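Local coordinates for phosphate-specific transport system accessory protein PhoU homolog (Streptococcus pneumoniae, PDB 2I0M) that probably takes part in regulating phosphate uptake, as a cytoplasmic homodimer that binds zinc ions, at residues E11-F16 with V135-H140; H140-A145 with R203-E208; S147-D152 with Y196-C201. All blocks are in the same frame, centred on the assembly; numbering follows the deposited sequence.

Contact 1 of 3, residues E11-F16 with V135-H140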
ATOM      1  N   GLU A  11      15.955   1.920  21.693  1.00 44.72           N
ATOM      2  CA  GLU A  11      14.793   1.259  22.293  1.00 45.00           C
ATOM      3  C   GLU A  11      13.552   1.365  21.417  1.00 44.77           C
ATOM      4  O   GLU A  11      12.788   0.419  21.321  1.00 45.09           O
ATOM      5  CB  GLU A  11      14.528   1.786  23.710  1.00 45.26           C
ATOM      6  CG  GLU A  11      15.293   1.017  24.789  1.00 46.84           C
ATOM      7  CD  GLU A  11      15.536   1.821  26.067  1.00 49.96           C
ATOM      8  OE1 GLU A  11      16.417   1.413  26.865  1.00 51.17           O
ATOM      9  OE2 GLU A  11      14.856   2.853  26.284  1.00 50.64           O
ATOM     10  N   LEU A  12      13.368   2.515  20.764  1.00 44.74           N
ATOM     11  CA  LEU A  12      12.303   2.690  19.777  1.00 44.19           C
ATOM     12  C   LEU A  12      12.475   1.734  18.595  1.00 43.52           C
ATOM     13  O   LEU A  12      11.507   1.155  18.107  1.00 43.63           O
ATOM     14  CB  LEU A  12      12.251   4.139  19.267  1.00 44.31           C
ATOM     15  CG  LEU A  12      10.947   4.717  18.683  1.00 44.42           C
ATOM     16  CD1 LEU A  12      11.263   5.670  17.533  1.00 44.00           C
ATOM     17  CD2 LEU A  12       9.963   3.659  18.226  1.00 43.69           C
ATOM     18  N   GLU A  13      13.702   1.564  18.132  1.00 43.07           N
ATOM     19  CA  GLU A  13      13.961   0.571  17.088  1.00 43.06           C
ATOM     20  C   GLU A  13      13.580  -0.864  17.508  1.00 42.75           C
ATOM     21  O   GLU A  13      13.105  -1.649  16.683  1.00 42.81           O
ATOM     22  CB  GLU A  13      15.418   0.623  16.648  1.00 42.87           C
ATOM     23  CG  GLU A  13      15.721  -0.278  15.467  1.00 43.43           C
ATOM     24  CD  GLU A  13      17.030   0.077  14.801  1.00 45.58           C
ATOM     25  OE1 GLU A  13      18.091  -0.013  15.453  1.00 44.47           O
ATOM     26  OE2 GLU A  13      16.986   0.458  13.617  1.00 47.50           O
ATOM     27  N   GLN A  14      13.791  -1.198  18.779  1.00 42.01           N
ATOM     28  CA  GLN A  14      13.490  -2.543  19.257  1.00 42.28           C
ATOM     29  C   GLN A  14      11.990  -2.788  19.337  1.00 42.24           C
ATOM     30  O   GLN A  14      11.533  -3.901  19.041  1.00 42.51           O
ATOM     31  CB  GLN A  14      14.175  -2.848  20.605  1.00 41.53           C
ATOM     32  CG  GLN A  14      15.679  -3.150  20.494  1.00 41.27           C
ATOM     33  CD  GLN A  14      16.002  -4.346  19.591  1.00 40.10           C
ATOM     34  OE1 GLN A  14      16.785  -4.235  18.644  1.00 40.73           O
ATOM     35  NE2 GLN A  14      15.401  -5.484  19.888  1.00 37.67           N
ATOM     36  N   SER A  15      11.238  -1.760  19.742  1.00 41.76           N
ATOM     37  CA  SER A  15       9.772  -1.799  19.711  1.00 42.05           C
ATOM     38  C   SER A  15       9.263  -2.134  18.313  1.00 41.52           C
ATOM     39  O   SER A  15       8.382  -2.976  18.156  1.00 42.05           O
ATOM     40  CB  SER A  15       9.169  -0.455  20.146  1.00 42.21           C
ATOM     41  OG  SER A  15       9.361  -0.228  21.531  1.00 44.38           O
ATOM     42  N   PHE A  16       9.835  -1.464  17.313  1.00 41.15           N
ATOM     43  CA  PHE A  16       9.483  -1.634  15.904  1.00 40.59           C
ATOM     44  C   PHE A  16       9.824  -3.035  15.358  1.00 40.69           C
ATOM     45  O   PHE A  16       9.002  -3.654  14.683  1.00 40.96           O
ATOM     46  CB  PHE A  16      10.138  -0.506  15.083  1.00 40.42           C
ATOM     47  CG  PHE A  16      10.106  -0.735  13.602  1.00 40.96           C
ATOM     48  CD1 PHE A  16      11.223  -1.243  12.946  1.00 39.77           C
ATOM     49  CD2 PHE A  16       8.945  -0.456  12.858  1.00 41.12           C
ATOM     50  CE1 PHE A  16      11.192  -1.472  11.591  1.00 41.91           C
ATOM     51  CE2 PHE A  16       8.904  -0.697  11.492  1.00 40.88           C
ATOM     52  CZ  PHE A  16      10.028  -1.190  10.847  1.00 40.48           C
ATOM     53  N   VAL A 135      16.462  -8.509  10.082  1.00 43.54           N
ATOM     54  CA  VAL A 135      17.907  -8.582  10.366  1.00 43.33           C
ATOM     55  C   VAL A 135      18.646  -7.357   9.778  1.00 43.46           C
ATOM     56  O   VAL A 135      19.504  -6.768  10.440  1.00 43.27           O
ATOM     57  CB  VAL A 135      18.542  -9.888   9.810  1.00 43.48           C
ATOM     58  CG1 VAL A 135      20.052  -9.910  10.026  1.00 42.22           C
ATOM     59  CG2 VAL A 135      17.892 -11.127  10.438  1.00 43.80           C
ATOM     60  N   ALA A 136      18.314  -6.992   8.538  1.00 43.10           N
ATOM     61  CA  ALA A 136      18.962  -5.869   7.852  1.00 43.29           C
ATOM     62  C   ALA A 136      18.666  -4.493   8.473  1.00 43.73           C
ATOM     63  O   ALA A 136      19.508  -3.613   8.440  1.00 43.64           O
ATOM     64  CB  ALA A 136      18.578  -5.860   6.374  1.00 43.21           C
ATOM     65  N   PHE A 137      17.475  -4.313   9.040  1.00 44.21           N
ATOM     66  CA  PHE A 137      17.009  -2.984   9.450  1.00 44.82           C
ATOM     67  C   PHE A 137      17.926  -2.262  10.474  1.00 45.02           C
ATOM     68  O   PHE A 137      18.270  -1.103  10.257  1.00 45.15           O
ATOM     69  CB  PHE A 137      15.543  -3.045   9.912  1.00 44.34           C
ATOM     70  CG  PHE A 137      14.886  -1.713  10.019  1.00 44.98           C
ATOM     71  CD1 PHE A 137      13.950  -1.308   9.066  1.00 45.40           C
ATOM     72  CD2 PHE A 137      15.172  -0.850  11.087  1.00 46.85           C
ATOM     73  CE1 PHE A 137      13.325  -0.042   9.152  1.00 43.50           C
ATOM     74  CE2 PHE A 137      14.556   0.428  11.173  1.00 45.10           C
ATOM     75  CZ  PHE A 137      13.629   0.820  10.203  1.00 43.54           C
ATOM     76  N   PRO A 138      18.314  -2.934  11.587  1.00 45.18           N
ATOM     77  CA  PRO A 138      19.243  -2.333  12.586  1.00 45.59           C
ATOM     78  C   PRO A 138      20.604  -1.900  12.027  1.00 46.16           C
ATOM     79  O   PRO A 138      21.263  -1.035  12.611  1.00 45.81           O
ATOM     80  CB  PRO A 138      19.460  -3.462  13.616  1.00 45.25           C
ATOM     81  CG  PRO A 138      18.351  -4.381  13.435  1.00 45.66           C
ATOM     82  CD  PRO A 138      17.877  -4.279  11.997  1.00 45.17           C
ATOM     83  N   LEU A 139      21.019  -2.515  10.922  1.00 47.24           N
ATOM     84  CA  LEU A 139      22.257  -2.149  10.241  1.00 48.61           C
ATOM     85  C   LEU A 139      22.145  -0.829   9.496  1.00 49.05           C
ATOM     86  O   LEU A 139      23.134  -0.131   9.318  1.00 49.53           O
ATOM     87  CB  LEU A 139      22.732  -3.271   9.314  1.00 48.52           C
ATOM     88  CG  LEU A 139      23.124  -4.552  10.067  1.00 49.32           C
ATOM     89  CD1 LEU A 139      23.138  -5.752   9.151  1.00 49.69           C
ATOM     90  CD2 LEU A 139      24.469  -4.415  10.795  1.00 49.38           C
ATOM     91  N   HIS A 140      20.933  -0.460   9.101  1.00 50.21           N
ATOM     92  CA  HIS A 140      20.709   0.776   8.334  1.00 51.40           C
ATOM     93  C   HIS A 140      21.475   0.791   6.988  1.00 51.55           C
ATOM     94  O   HIS A 140      21.738   1.852   6.428  1.00 52.42           O
ATOM     95  CB  HIS A 140      21.062   2.021   9.175  1.00 51.54           C
ATOM     96  CG  HIS A 140      20.382   2.078  10.510  1.00 52.59           C
ATOM     97  ND1 HIS A 140      19.114   1.575  10.729  1.00 53.16           N
ATOM     98  CD2 HIS A 140      20.786   2.607  11.691  1.00 52.51           C
ATOM     99  CE1 HIS A 140      18.779   1.775  11.992  1.00 52.86           C
ATOM    100  NE2 HIS A 140      19.773   2.402  12.596  1.00 52.92           N
TER

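Contact 2 of 3, residues H140-A145 with R203-E208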
ATOM      1  N   HIS A 140      20.933  -0.460   9.101  1.00 50.21           N
ATOM      2  CA  HIS A 140      20.709   0.776   8.334  1.00 51.40           C
ATOM      3  C   HIS A 140      21.475   0.791   6.988  1.00 51.55           C
ATOM      4  O   HIS A 140      21.738   1.852   6.428  1.00 52.42           O
ATOM      5  CB  HIS A 140      21.062   2.021   9.175  1.00 51.54           C
ATOM      6  CG  HIS A 140      20.382   2.078  10.510  1.00 52.59           C
ATOM      7  ND1 HIS A 140      19.114   1.575  10.729  1.00 53.16           N
ATOM      8  CD2 HIS A 140      20.786   2.607  11.691  1.00 52.51           C
ATOM      9  CE1 HIS A 140      18.779   1.775  11.992  1.00 52.86           C
ATOM     10  NE2 HIS A 140      19.773   2.402  12.596  1.00 52.92           N
ATOM     11  N   GLN A 141      21.806  -0.400   6.492  1.00 51.47           N
ATOM     12  CA  GLN A 141      22.519  -0.637   5.233  1.00 50.83           C
ATOM     13  C   GLN A 141      21.569  -0.491   4.019  1.00 50.45           C
ATOM     14  O   GLN A 141      20.776  -1.407   3.746  1.00 50.52           O
ATOM     15  CB  GLN A 141      23.024  -2.084   5.256  1.00 51.08           C
ATOM     16  CG  GLN A 141      24.434  -2.308   4.787  1.00 51.90           C
ATOM     17  CD  GLN A 141      25.424  -2.283   5.926  1.00 52.66           C
ATOM     18  OE1 GLN A 141      26.006  -3.317   6.276  1.00 54.97           O
ATOM     19  NE2 GLN A 141      25.624  -1.112   6.517  1.00 51.51           N
ATOM     20  N   ALA A 142      21.659   0.623   3.289  1.00 49.23           N
ATOM     21  CA  ALA A 142      20.885   0.824   2.052  1.00 48.18           C
ATOM     22  C   ALA A 142      20.918  -0.380   1.101  1.00 47.42           C
ATOM     23  O   ALA A 142      19.890  -0.780   0.560  1.00 47.27           O
ATOM     24  CB  ALA A 142      21.348   2.087   1.325  1.00 48.25           C
ATOM     25  N   SER A 143      22.093  -0.974   0.930  1.00 46.83           N
ATOM     26  CA  SER A 143      22.294  -2.062  -0.037  1.00 46.19           C
ATOM     27  C   SER A 143      21.605  -3.375   0.296  1.00 46.00           C
ATOM     28  O   SER A 143      21.080  -4.034  -0.596  1.00 45.91           O
ATOM     29  CB  SER A 143      23.775  -2.303  -0.258  1.00 45.84           C
ATOM     30  OG  SER A 143      24.392  -1.065  -0.522  1.00 44.23           O
ATOM     31  N   LYS A 144      21.601  -3.762   1.562  1.00 45.94           N
ATOM     32  CA  LYS A 144      20.819  -4.928   1.949  1.00 46.45           C
ATOM     33  C   LYS A 144      19.316  -4.650   1.728  1.00 45.87           C
ATOM     34  O   LYS A 144      18.606  -5.508   1.210  1.00 46.39           O
ATOM     35  CB  LYS A 144      21.133  -5.406   3.385  1.00 46.82           C
ATOM     36  CG  LYS A 144      22.629  -5.427   3.743  1.00 48.36           C
ATOM     37  CD  LYS A 144      23.035  -6.618   4.637  1.00 52.37           C
ATOM     38  CE  LYS A 144      22.225  -6.659   5.940  1.00 53.86           C
ATOM     39  NZ  LYS A 144      22.258  -8.015   6.607  1.00 54.01           N
ATOM     40  N   ALA A 145      18.852  -3.445   2.070  1.00 44.98           N
ATOM     41  CA  ALA A 145      17.465  -3.039   1.786  1.00 44.08           C
ATOM     42  C   ALA A 145      17.127  -3.189   0.309  1.00 43.62           C
ATOM     43  O   ALA A 145      16.132  -3.813  -0.036  1.00 43.27           O
ATOM     44  CB  ALA A 145      17.201  -1.607   2.249  1.00 43.97           C
ATOM     45  N   ARG A 203      12.381   3.281   2.514  1.00 42.41           N
ATOM     46  CA  ARG A 203      12.513   4.102   3.721  1.00 42.68           C
ATOM     47  C   ARG A 203      13.904   3.961   4.342  1.00 41.97           C
ATOM     48  O   ARG A 203      14.469   4.919   4.866  1.00 41.69           O
ATOM     49  CB  ARG A 203      11.449   3.669   4.746  1.00 42.56           C
ATOM     50  CG  ARG A 203      11.091   4.707   5.776  1.00 43.31           C
ATOM     51  CD  ARG A 203      10.023   5.701   5.267  1.00 45.59           C
ATOM     52  NE  ARG A 203      10.621   6.999   4.978  1.00 45.79           N
ATOM     53  CZ  ARG A 203       9.953   8.123   4.745  1.00 43.32           C
ATOM     54  NH1 ARG A 203       8.626   8.151   4.773  1.00 40.93           N
ATOM     55  NH2 ARG A 203      10.639   9.230   4.493  1.00 43.22           N
ATOM     56  N   LEU A 204      14.437   2.747   4.287  1.00 41.92           N
ATOM     57  CA  LEU A 204      15.792   2.462   4.756  1.00 42.03           C
ATOM     58  C   LEU A 204      16.833   3.155   3.861  1.00 42.01           C
ATOM     59  O   LEU A 204      17.830   3.692   4.365  1.00 41.55           O
ATOM     60  CB  LEU A 204      16.007   0.946   4.801  1.00 42.03           C
ATOM     61  CG  LEU A 204      16.757   0.209   5.919  1.00 43.54           C
ATOM     62  CD1 LEU A 204      16.750   0.966   7.247  1.00 43.96           C
ATOM     63  CD2 LEU A 204      16.168  -1.218   6.089  1.00 42.06           C
ATOM     64  N   VAL A 205      16.598   3.182   2.547  1.00 41.91           N
ATOM     65  CA  VAL A 205      17.563   3.865   1.671  1.00 43.00           C
ATOM     66  C   VAL A 205      17.530   5.376   1.926  1.00 42.84           C
ATOM     67  O   VAL A 205      18.579   6.006   1.995  1.00 42.31           O
ATOM     68  CB  VAL A 205      17.509   3.422   0.149  1.00 42.70           C
ATOM     69  CG1 VAL A 205      16.134   3.530  -0.409  1.00 45.04           C
ATOM     70  CG2 VAL A 205      18.470   4.254  -0.722  1.00 42.83           C
ATOM     71  N   TYR A 206      16.324   5.920   2.118  1.00 43.15           N
ATOM     72  CA  TYR A 206      16.102   7.308   2.519  1.00 43.32           C
ATOM     73  C   TYR A 206      16.817   7.670   3.822  1.00 43.43           C
ATOM     74  O   TYR A 206      17.275   8.796   4.002  1.00 42.77           O
ATOM     75  CB  TYR A 206      14.594   7.576   2.645  1.00 44.24           C
ATOM     76  CG  TYR A 206      14.218   8.635   3.653  1.00 44.25           C
ATOM     77  CD1 TYR A 206      14.087   9.980   3.277  1.00 45.96           C
ATOM     78  CD2 TYR A 206      13.983   8.292   4.981  1.00 44.20           C
ATOM     79  CE1 TYR A 206      13.731  10.963   4.222  1.00 46.53           C
ATOM     80  CE2 TYR A 206      13.638   9.245   5.923  1.00 45.50           C
ATOM     81  CZ  TYR A 206      13.502  10.571   5.545  1.00 46.79           C
ATOM     82  OH  TYR A 206      13.160  11.493   6.511  1.00 48.55           O
ATOM     83  N   LEU A 207      16.891   6.711   4.734  1.00 43.75           N
ATOM     84  CA  LEU A 207      17.533   6.930   6.022  1.00 44.17           C
ATOM     85  C   LEU A 207      19.056   7.132   5.861  1.00 44.84           C
ATOM     86  O   LEU A 207      19.641   8.048   6.442  1.00 45.06           O
ATOM     87  CB  LEU A 207      17.173   5.780   6.975  1.00 44.21           C
ATOM     88  CG  LEU A 207      17.756   5.682   8.386  1.00 44.31           C
ATOM     89  CD1 LEU A 207      17.571   6.971   9.189  1.00 44.06           C
ATOM     90  CD2 LEU A 207      17.158   4.490   9.107  1.00 43.30           C
ATOM     91  N   GLU A 208      19.692   6.307   5.043  1.00 45.59           N
ATOM     92  CA  GLU A 208      21.115   6.453   4.803  1.00 46.71           C
ATOM     93  C   GLU A 208      21.419   7.599   3.851  1.00 47.50           C
ATOM     94  O   GLU A 208      22.418   8.294   3.998  1.00 47.44           O
ATOM     95  CB  GLU A 208      21.718   5.153   4.273  1.00 46.79           C
ATOM     96  CG  GLU A 208      23.246   5.252   4.114  1.00 48.18           C
ATOM     97  CD  GLU A 208      23.973   3.946   4.330  1.00 48.34           C
ATOM     98  OE1 GLU A 208      23.408   2.881   4.043  1.00 48.51           O
ATOM     99  OE2 GLU A 208      25.131   3.993   4.782  1.00 51.15           O
TER

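Contact 3 of 3, residues S147-D152 with Y196-C201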
ATOM      1  N   SER A 147      18.661  -4.930  -2.139  1.00 44.97           N
ATOM      2  CA  SER A 147      18.640  -6.326  -2.565  1.00 46.63           C
ATOM      3  C   SER A 147      17.344  -7.055  -2.138  1.00 46.92           C
ATOM      4  O   SER A 147      16.785  -7.823  -2.927  1.00 47.09           O
ATOM      5  CB  SER A 147      19.903  -7.074  -2.118  1.00 46.64           C
ATOM      6  OG  SER A 147      19.962  -7.146  -0.703  1.00 50.41           O
ATOM      7  N   ILE A 148      16.848  -6.781  -0.929  1.00 47.41           N
ATOM      8  CA  ILE A 148      15.549  -7.326  -0.485  1.00 47.83           C
ATOM      9  C   ILE A 148      14.366  -6.860  -1.347  1.00 48.63           C
ATOM     10  O   ILE A 148      13.536  -7.684  -1.771  1.00 48.71           O
ATOM     11  CB  ILE A 148      15.272  -7.030   1.010  1.00 48.22           C
ATOM     12  CG1 ILE A 148      16.300  -7.763   1.896  1.00 47.62           C
ATOM     13  CG2 ILE A 148      13.823  -7.418   1.399  1.00 46.27           C
ATOM     14  CD1 ILE A 148      16.413  -7.190   3.282  1.00 47.55           C
ATOM     15  N   ALA A 149      14.299  -5.549  -1.602  1.00 48.94           N
ATOM     16  CA  ALA A 149      13.251  -4.948  -2.437  1.00 49.28           C
ATOM     17  C   ALA A 149      13.189  -5.595  -3.809  1.00 49.71           C
ATOM     18  O   ALA A 149      12.100  -5.797  -4.341  1.00 50.11           O
ATOM     19  CB  ALA A 149      13.450  -3.428  -2.578  1.00 48.34           C
ATOM     20  N   GLN A 150      14.358  -5.909  -4.369  1.00 50.16           N
ATOM     21  CA  GLN A 150      14.489  -6.494  -5.709  1.00 50.81           C
ATOM     22  C   GLN A 150      13.800  -7.851  -5.880  1.00 50.50           C
ATOM     23  O   GLN A 150      13.333  -8.176  -6.973  1.00 50.43           O
ATOM     24  CB  GLN A 150      15.968  -6.631  -6.077  1.00 50.77           C
ATOM     25  CG  GLN A 150      16.627  -5.316  -6.444  1.00 52.02           C
ATOM     26  CD  GLN A 150      18.119  -5.449  -6.698  1.00 52.41           C
ATOM     27  OE1 GLN A 150      18.813  -6.242  -6.046  1.00 54.42           O
ATOM     28  NE2 GLN A 150      18.623  -4.663  -7.651  1.00 53.74           N
ATOM     29  N   LYS A 151      13.749  -8.638  -4.804  1.00 50.35           N
ATOM     30  CA  LYS A 151      13.054  -9.936  -4.820  1.00 50.38           C
ATOM     31  C   LYS A 151      11.541  -9.840  -5.051  1.00 49.79           C
ATOM     32  O   LYS A 151      10.898 -10.843  -5.332  1.00 49.25           O
ATOM     33  CB  LYS A 151      13.347 -10.727  -3.549  1.00 50.41           C
ATOM     34  CG  LYS A 151      14.795 -11.165  -3.443  1.00 51.81           C
ATOM     35  CD  LYS A 151      15.056 -11.854  -2.110  1.00 54.66           C
ATOM     36  CE  LYS A 151      16.496 -12.346  -2.036  1.00 55.16           C
ATOM     37  NZ  LYS A 151      16.603 -13.461  -1.066  1.00 56.50           N
ATOM     38  N   ASP A 152      10.991  -8.633  -4.937  1.00 49.47           N
ATOM     39  CA  ASP A 152       9.580  -8.384  -5.239  1.00 49.33           C
ATOM     40  C   ASP A 152       9.231  -8.623  -6.708  1.00 49.48           C
ATOM     41  O   ASP A 152       8.104  -9.018  -7.006  1.00 49.51           O
ATOM     42  CB  ASP A 152       9.170  -6.971  -4.812  1.00 49.54           C
ATOM     43  CG  ASP A 152       7.662  -6.783  -4.770  1.00 49.25           C
ATOM     44  OD1 ASP A 152       6.958  -7.564  -4.102  1.00 46.84           O
ATOM     45  OD2 ASP A 152       7.183  -5.834  -5.413  1.00 50.82           O
ATOM     46  N   TYR A 196       4.648  -3.825   0.576  1.00 41.86           N
ATOM     47  CA  TYR A 196       4.975  -3.052   1.794  1.00 41.36           C
ATOM     48  C   TYR A 196       6.402  -3.266   2.321  1.00 40.61           C
ATOM     49  O   TYR A 196       7.041  -2.320   2.778  1.00 39.76           O
ATOM     50  CB  TYR A 196       3.955  -3.272   2.918  1.00 41.11           C
ATOM     51  CG  TYR A 196       2.622  -2.624   2.648  1.00 41.31           C
ATOM     52  CD1 TYR A 196       2.504  -1.233   2.548  1.00 40.98           C
ATOM     53  CD2 TYR A 196       1.468  -3.396   2.471  1.00 42.30           C
ATOM     54  CE1 TYR A 196       1.261  -0.612   2.281  1.00 38.28           C
ATOM     55  CE2 TYR A 196       0.229  -2.786   2.202  1.00 40.64           C
ATOM     56  CZ  TYR A 196       0.144  -1.405   2.123  1.00 40.40           C
ATOM     57  OH  TYR A 196      -1.068  -0.811   1.863  1.00 43.22           O
ATOM     58  N   ILE A 197       6.891  -4.505   2.266  1.00 40.60           N
ATOM     59  CA  ILE A 197       8.298  -4.808   2.591  1.00 40.67           C
ATOM     60  C   ILE A 197       9.245  -3.951   1.746  1.00 41.31           C
ATOM     61  O   ILE A 197      10.223  -3.395   2.272  1.00 41.71           O
ATOM     62  CB  ILE A 197       8.624  -6.312   2.390  1.00 40.71           C
ATOM     63  CG1 ILE A 197       7.821  -7.160   3.390  1.00 39.89           C
ATOM     64  CG2 ILE A 197      10.118  -6.576   2.537  1.00 40.21           C
ATOM     65  CD1 ILE A 197       7.820  -8.650   3.096  1.00 40.94           C
ATOM     66  N   ALA A 198       8.948  -3.854   0.446  1.00 41.17           N
ATOM     67  CA  ALA A 198       9.727  -3.062  -0.491  1.00 41.71           C
ATOM     68  C   ALA A 198       9.671  -1.571  -0.120  1.00 41.77           C
ATOM     69  O   ALA A 198      10.683  -0.887  -0.146  1.00 42.59           O
ATOM     70  CB  ALA A 198       9.208  -3.283  -1.930  1.00 41.92           C
ATOM     71  N   ASN A 199       8.479  -1.081   0.202  1.00 41.64           N
ATOM     72  CA  ASN A 199       8.294   0.221   0.802  1.00 41.90           C
ATOM     73  C   ASN A 199       9.153   0.462   2.062  1.00 41.57           C
ATOM     74  O   ASN A 199       9.687   1.548   2.227  1.00 41.98           O
ATOM     75  CB  ASN A 199       6.809   0.474   1.098  1.00 42.45           C
ATOM     76  CG  ASN A 199       5.985   0.773  -0.167  1.00 45.27           C
ATOM     77  OD1 ASN A 199       4.775   0.487  -0.223  1.00 48.87           O
ATOM     78  ND2 ASN A 199       6.630   1.351  -1.174  1.00 45.44           N
ATOM     79  N   ILE A 200       9.320  -0.537   2.927  1.00 41.51           N
ATOM     80  CA  ILE A 200      10.108  -0.331   4.151  1.00 41.60           C
ATOM     81  C   ILE A 200      11.585  -0.253   3.786  1.00 42.06           C
ATOM     82  O   ILE A 200      12.326   0.570   4.329  1.00 42.57           O
ATOM     83  CB  ILE A 200       9.836  -1.387   5.248  1.00 41.52           C
ATOM     84  CG1 ILE A 200       8.359  -1.377   5.668  1.00 42.20           C
ATOM     85  CG2 ILE A 200      10.716  -1.131   6.477  1.00 42.15           C
ATOM     86  CD1 ILE A 200       7.953  -2.544   6.542  1.00 41.10           C
ATOM     87  N   CYS A 201      11.973  -1.074   2.812  1.00 42.46           N
ATOM     88  CA  CYS A 201      13.282  -1.018   2.162  1.00 42.58           C
ATOM     89  C   CYS A 201      13.665   0.363   1.621  1.00 42.35           C
ATOM     90  O   CYS A 201      14.757   0.833   1.876  1.00 42.00           O
ATOM     91  CB  CYS A 201      13.383  -2.096   1.073  1.00 42.05           C
ATOM     92  SG  CYS A 201      13.431  -3.800   1.715  1.00 44.09           S
TER

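Contact 1 of 3, residues E11-F16 with V135-H140
A buried aromatic contact, Phe16 on Phe137, joins helix 5-35 to the last part of helix 117-136 and the turn that follows it, two pieces of the all-helical PhoU fold that lie far apart in sequence. The two phenyl rings meet at a slant, with planes at 45° and centroids 4.7 Å apart. One atom does most of the touching: CE1 of Phe16 stands over the centre of one face of the Phe137 ring, and its closest neighbour there is CE1 of Phe137 at 3.5 Å. Both rings leave their backbones with CG anti to N (chi1 167° in Phe16 and -165° in Phe137), which sends each out across the gap, and the side chains cross at about a right angle.

A turn earlier, Glu13 brings its carboxylate to the rim of the same Phe137 ring. Its OE2 lies in the ring plane, 3.4 Å from CD2 of Phe137, and the carboxylate stands almost perpendicular to the ring. An oxygen in this place faces the slightly positive ring hydrogens, so the approach is probably mildly favourable. The other oxygen rests on Pro138, with Glu13 OE1 4.1 Å from Pro138 CB. Further along, His140 ND1 makes a weak, bent hydrogen bond of 2.8 Å to Phe137 O, tying the imidazole back to its own segment.

Around this pair, helix 74-105 packs on both Glu13 and Phe16 through Phe79, Ser86 and Leu90, while helix 177-209 lies against Phe137 with Ile200 and Leu204.

Contact 2 of 3, residues H140-A145 with R203-E208
The imidazole of His140 meets two leucines of helix 177-209. CD2 of Leu207 comes in obliquely as an off-centre CH-pi contact, 28° off the ring normal, 4.3 Å from the centroid and nearest to ND1; CD1 of Leu204 lies at the ring edge, near its plane, and also touches His140 CA. Pro138 O sits over the ring centre, on the side away from Leu207. On the far side of helix 177-209 a second flat pair forms within one segment: NH2 of Arg203 is 3.2 Å above the centre of the Tyr206 ring, and the guanidinium turns an edge to it, with Tyr206 CD2 in the guanidinium plane. NH1 of that arginine makes a salt bridge to Glu60 of the second subunit.

The helix-helix interface lies on the His140 side of helix 177-209. Ala142 and Val205 bring their CA atoms to within 4.5 Å, a close approach for two helical segments that the small alanine permits. Val205 holds CG1 between its N and carbonyl carbon (chi1 53°), leaving CG2 anti to N and turned to Ala142 CB, 4.1 Å away. One turn on, Ala145 CB packs against Leu204 CB at 3.8 Å.

The one polar bond is straight: Ala142 N donates to Glu208 OE1 over 3.0 Å, at 174°, and meets the oxygen nearly head-on. The same oxygen lies 3.1 Å from His140 O, a pairing of two acceptors that probably costs something; the bond from Ala142 N, and perhaps the helix N-terminus, may offset this.

A carboxylate from one helix binding an amide in the first turn of another, just after the N-cap residue Gln141, is a familiar way to satisfy a helix N-terminus, here inside the antiparallel helical packing of a PhoU bundle.

Contact 3 of 3, residues S147-D152 with Y196-C201
Ile148 and Ile197 share the same first torsion, chi1 -65°, which sets CG2 anti to the backbone N in each and lets the two methyls touch at 4.0 Å while the side chains cross at about a right angle. Cys201, at chi1 -69°, keeps SG beside its own backbone N and so directs it at Ile148. This is close antiparallel helix packing between helices 142-150 and 177-209 of the PhoU bundle, with alanines at the narrowest point.

Ala149 and Ala198 bring their CA atoms to 4.4 Å, and their CB atoms meet at 4.3 Å. With only methyl groups between them, the two backbones come close. Ala149 also touches the next turn of the partner helix, CB to Cys201 CB at 3.9 Å. The sulfur fills the corner beyond: it lies against the beta-branch of Ile148 and reaches the backbone at Ala149 N. The packing is apolar, with alanines and a cysteine at its centre and Ile148 and Ile197 at the side toward helix 117-136, where they rest on Ala136 and Leu130.

The far end of the segment serves the metal. Asp152 opens helix 152-168 and, together with Asp156, Glu191 and Asp195, binds a zinc ion. Tyr196, one residue after that last ligand, packs on Asn199 of the second subunit and hydrogen-bonds to Arg192 through its hydroxyl.

The step from one helix to the next is held by backbone hydrogen bonds from residue i to i-3, Lys151 N to Ile148 O at 3.2 Å and Asp152 N to Ala149 O at 3.1 Å.

Contacts 2 and 3 sit 11 Å apart, centre to centre, along one antiparallel helix pair, 142-150 against 177-209, with contact 3 nested inside the loop that contact 2 closes. Contact 1 comes earlier in the chain and ends where contact 2 starts, sharing His140; their centres are 12 Å apart. Phe137 touches both of the others: its CD1 lies 3.7 Å from Leu204 CD2 of contact 2, and its CE1 lies 3.9 Å from Ile200 CG2 of contact 3. Zinc lies nearest contact 3, which contributes the ligand Asp152; the side chains of Glu13 in contact 1 and Val205 in contact 2 are about 8 and 10 Å from a bound zinc ion.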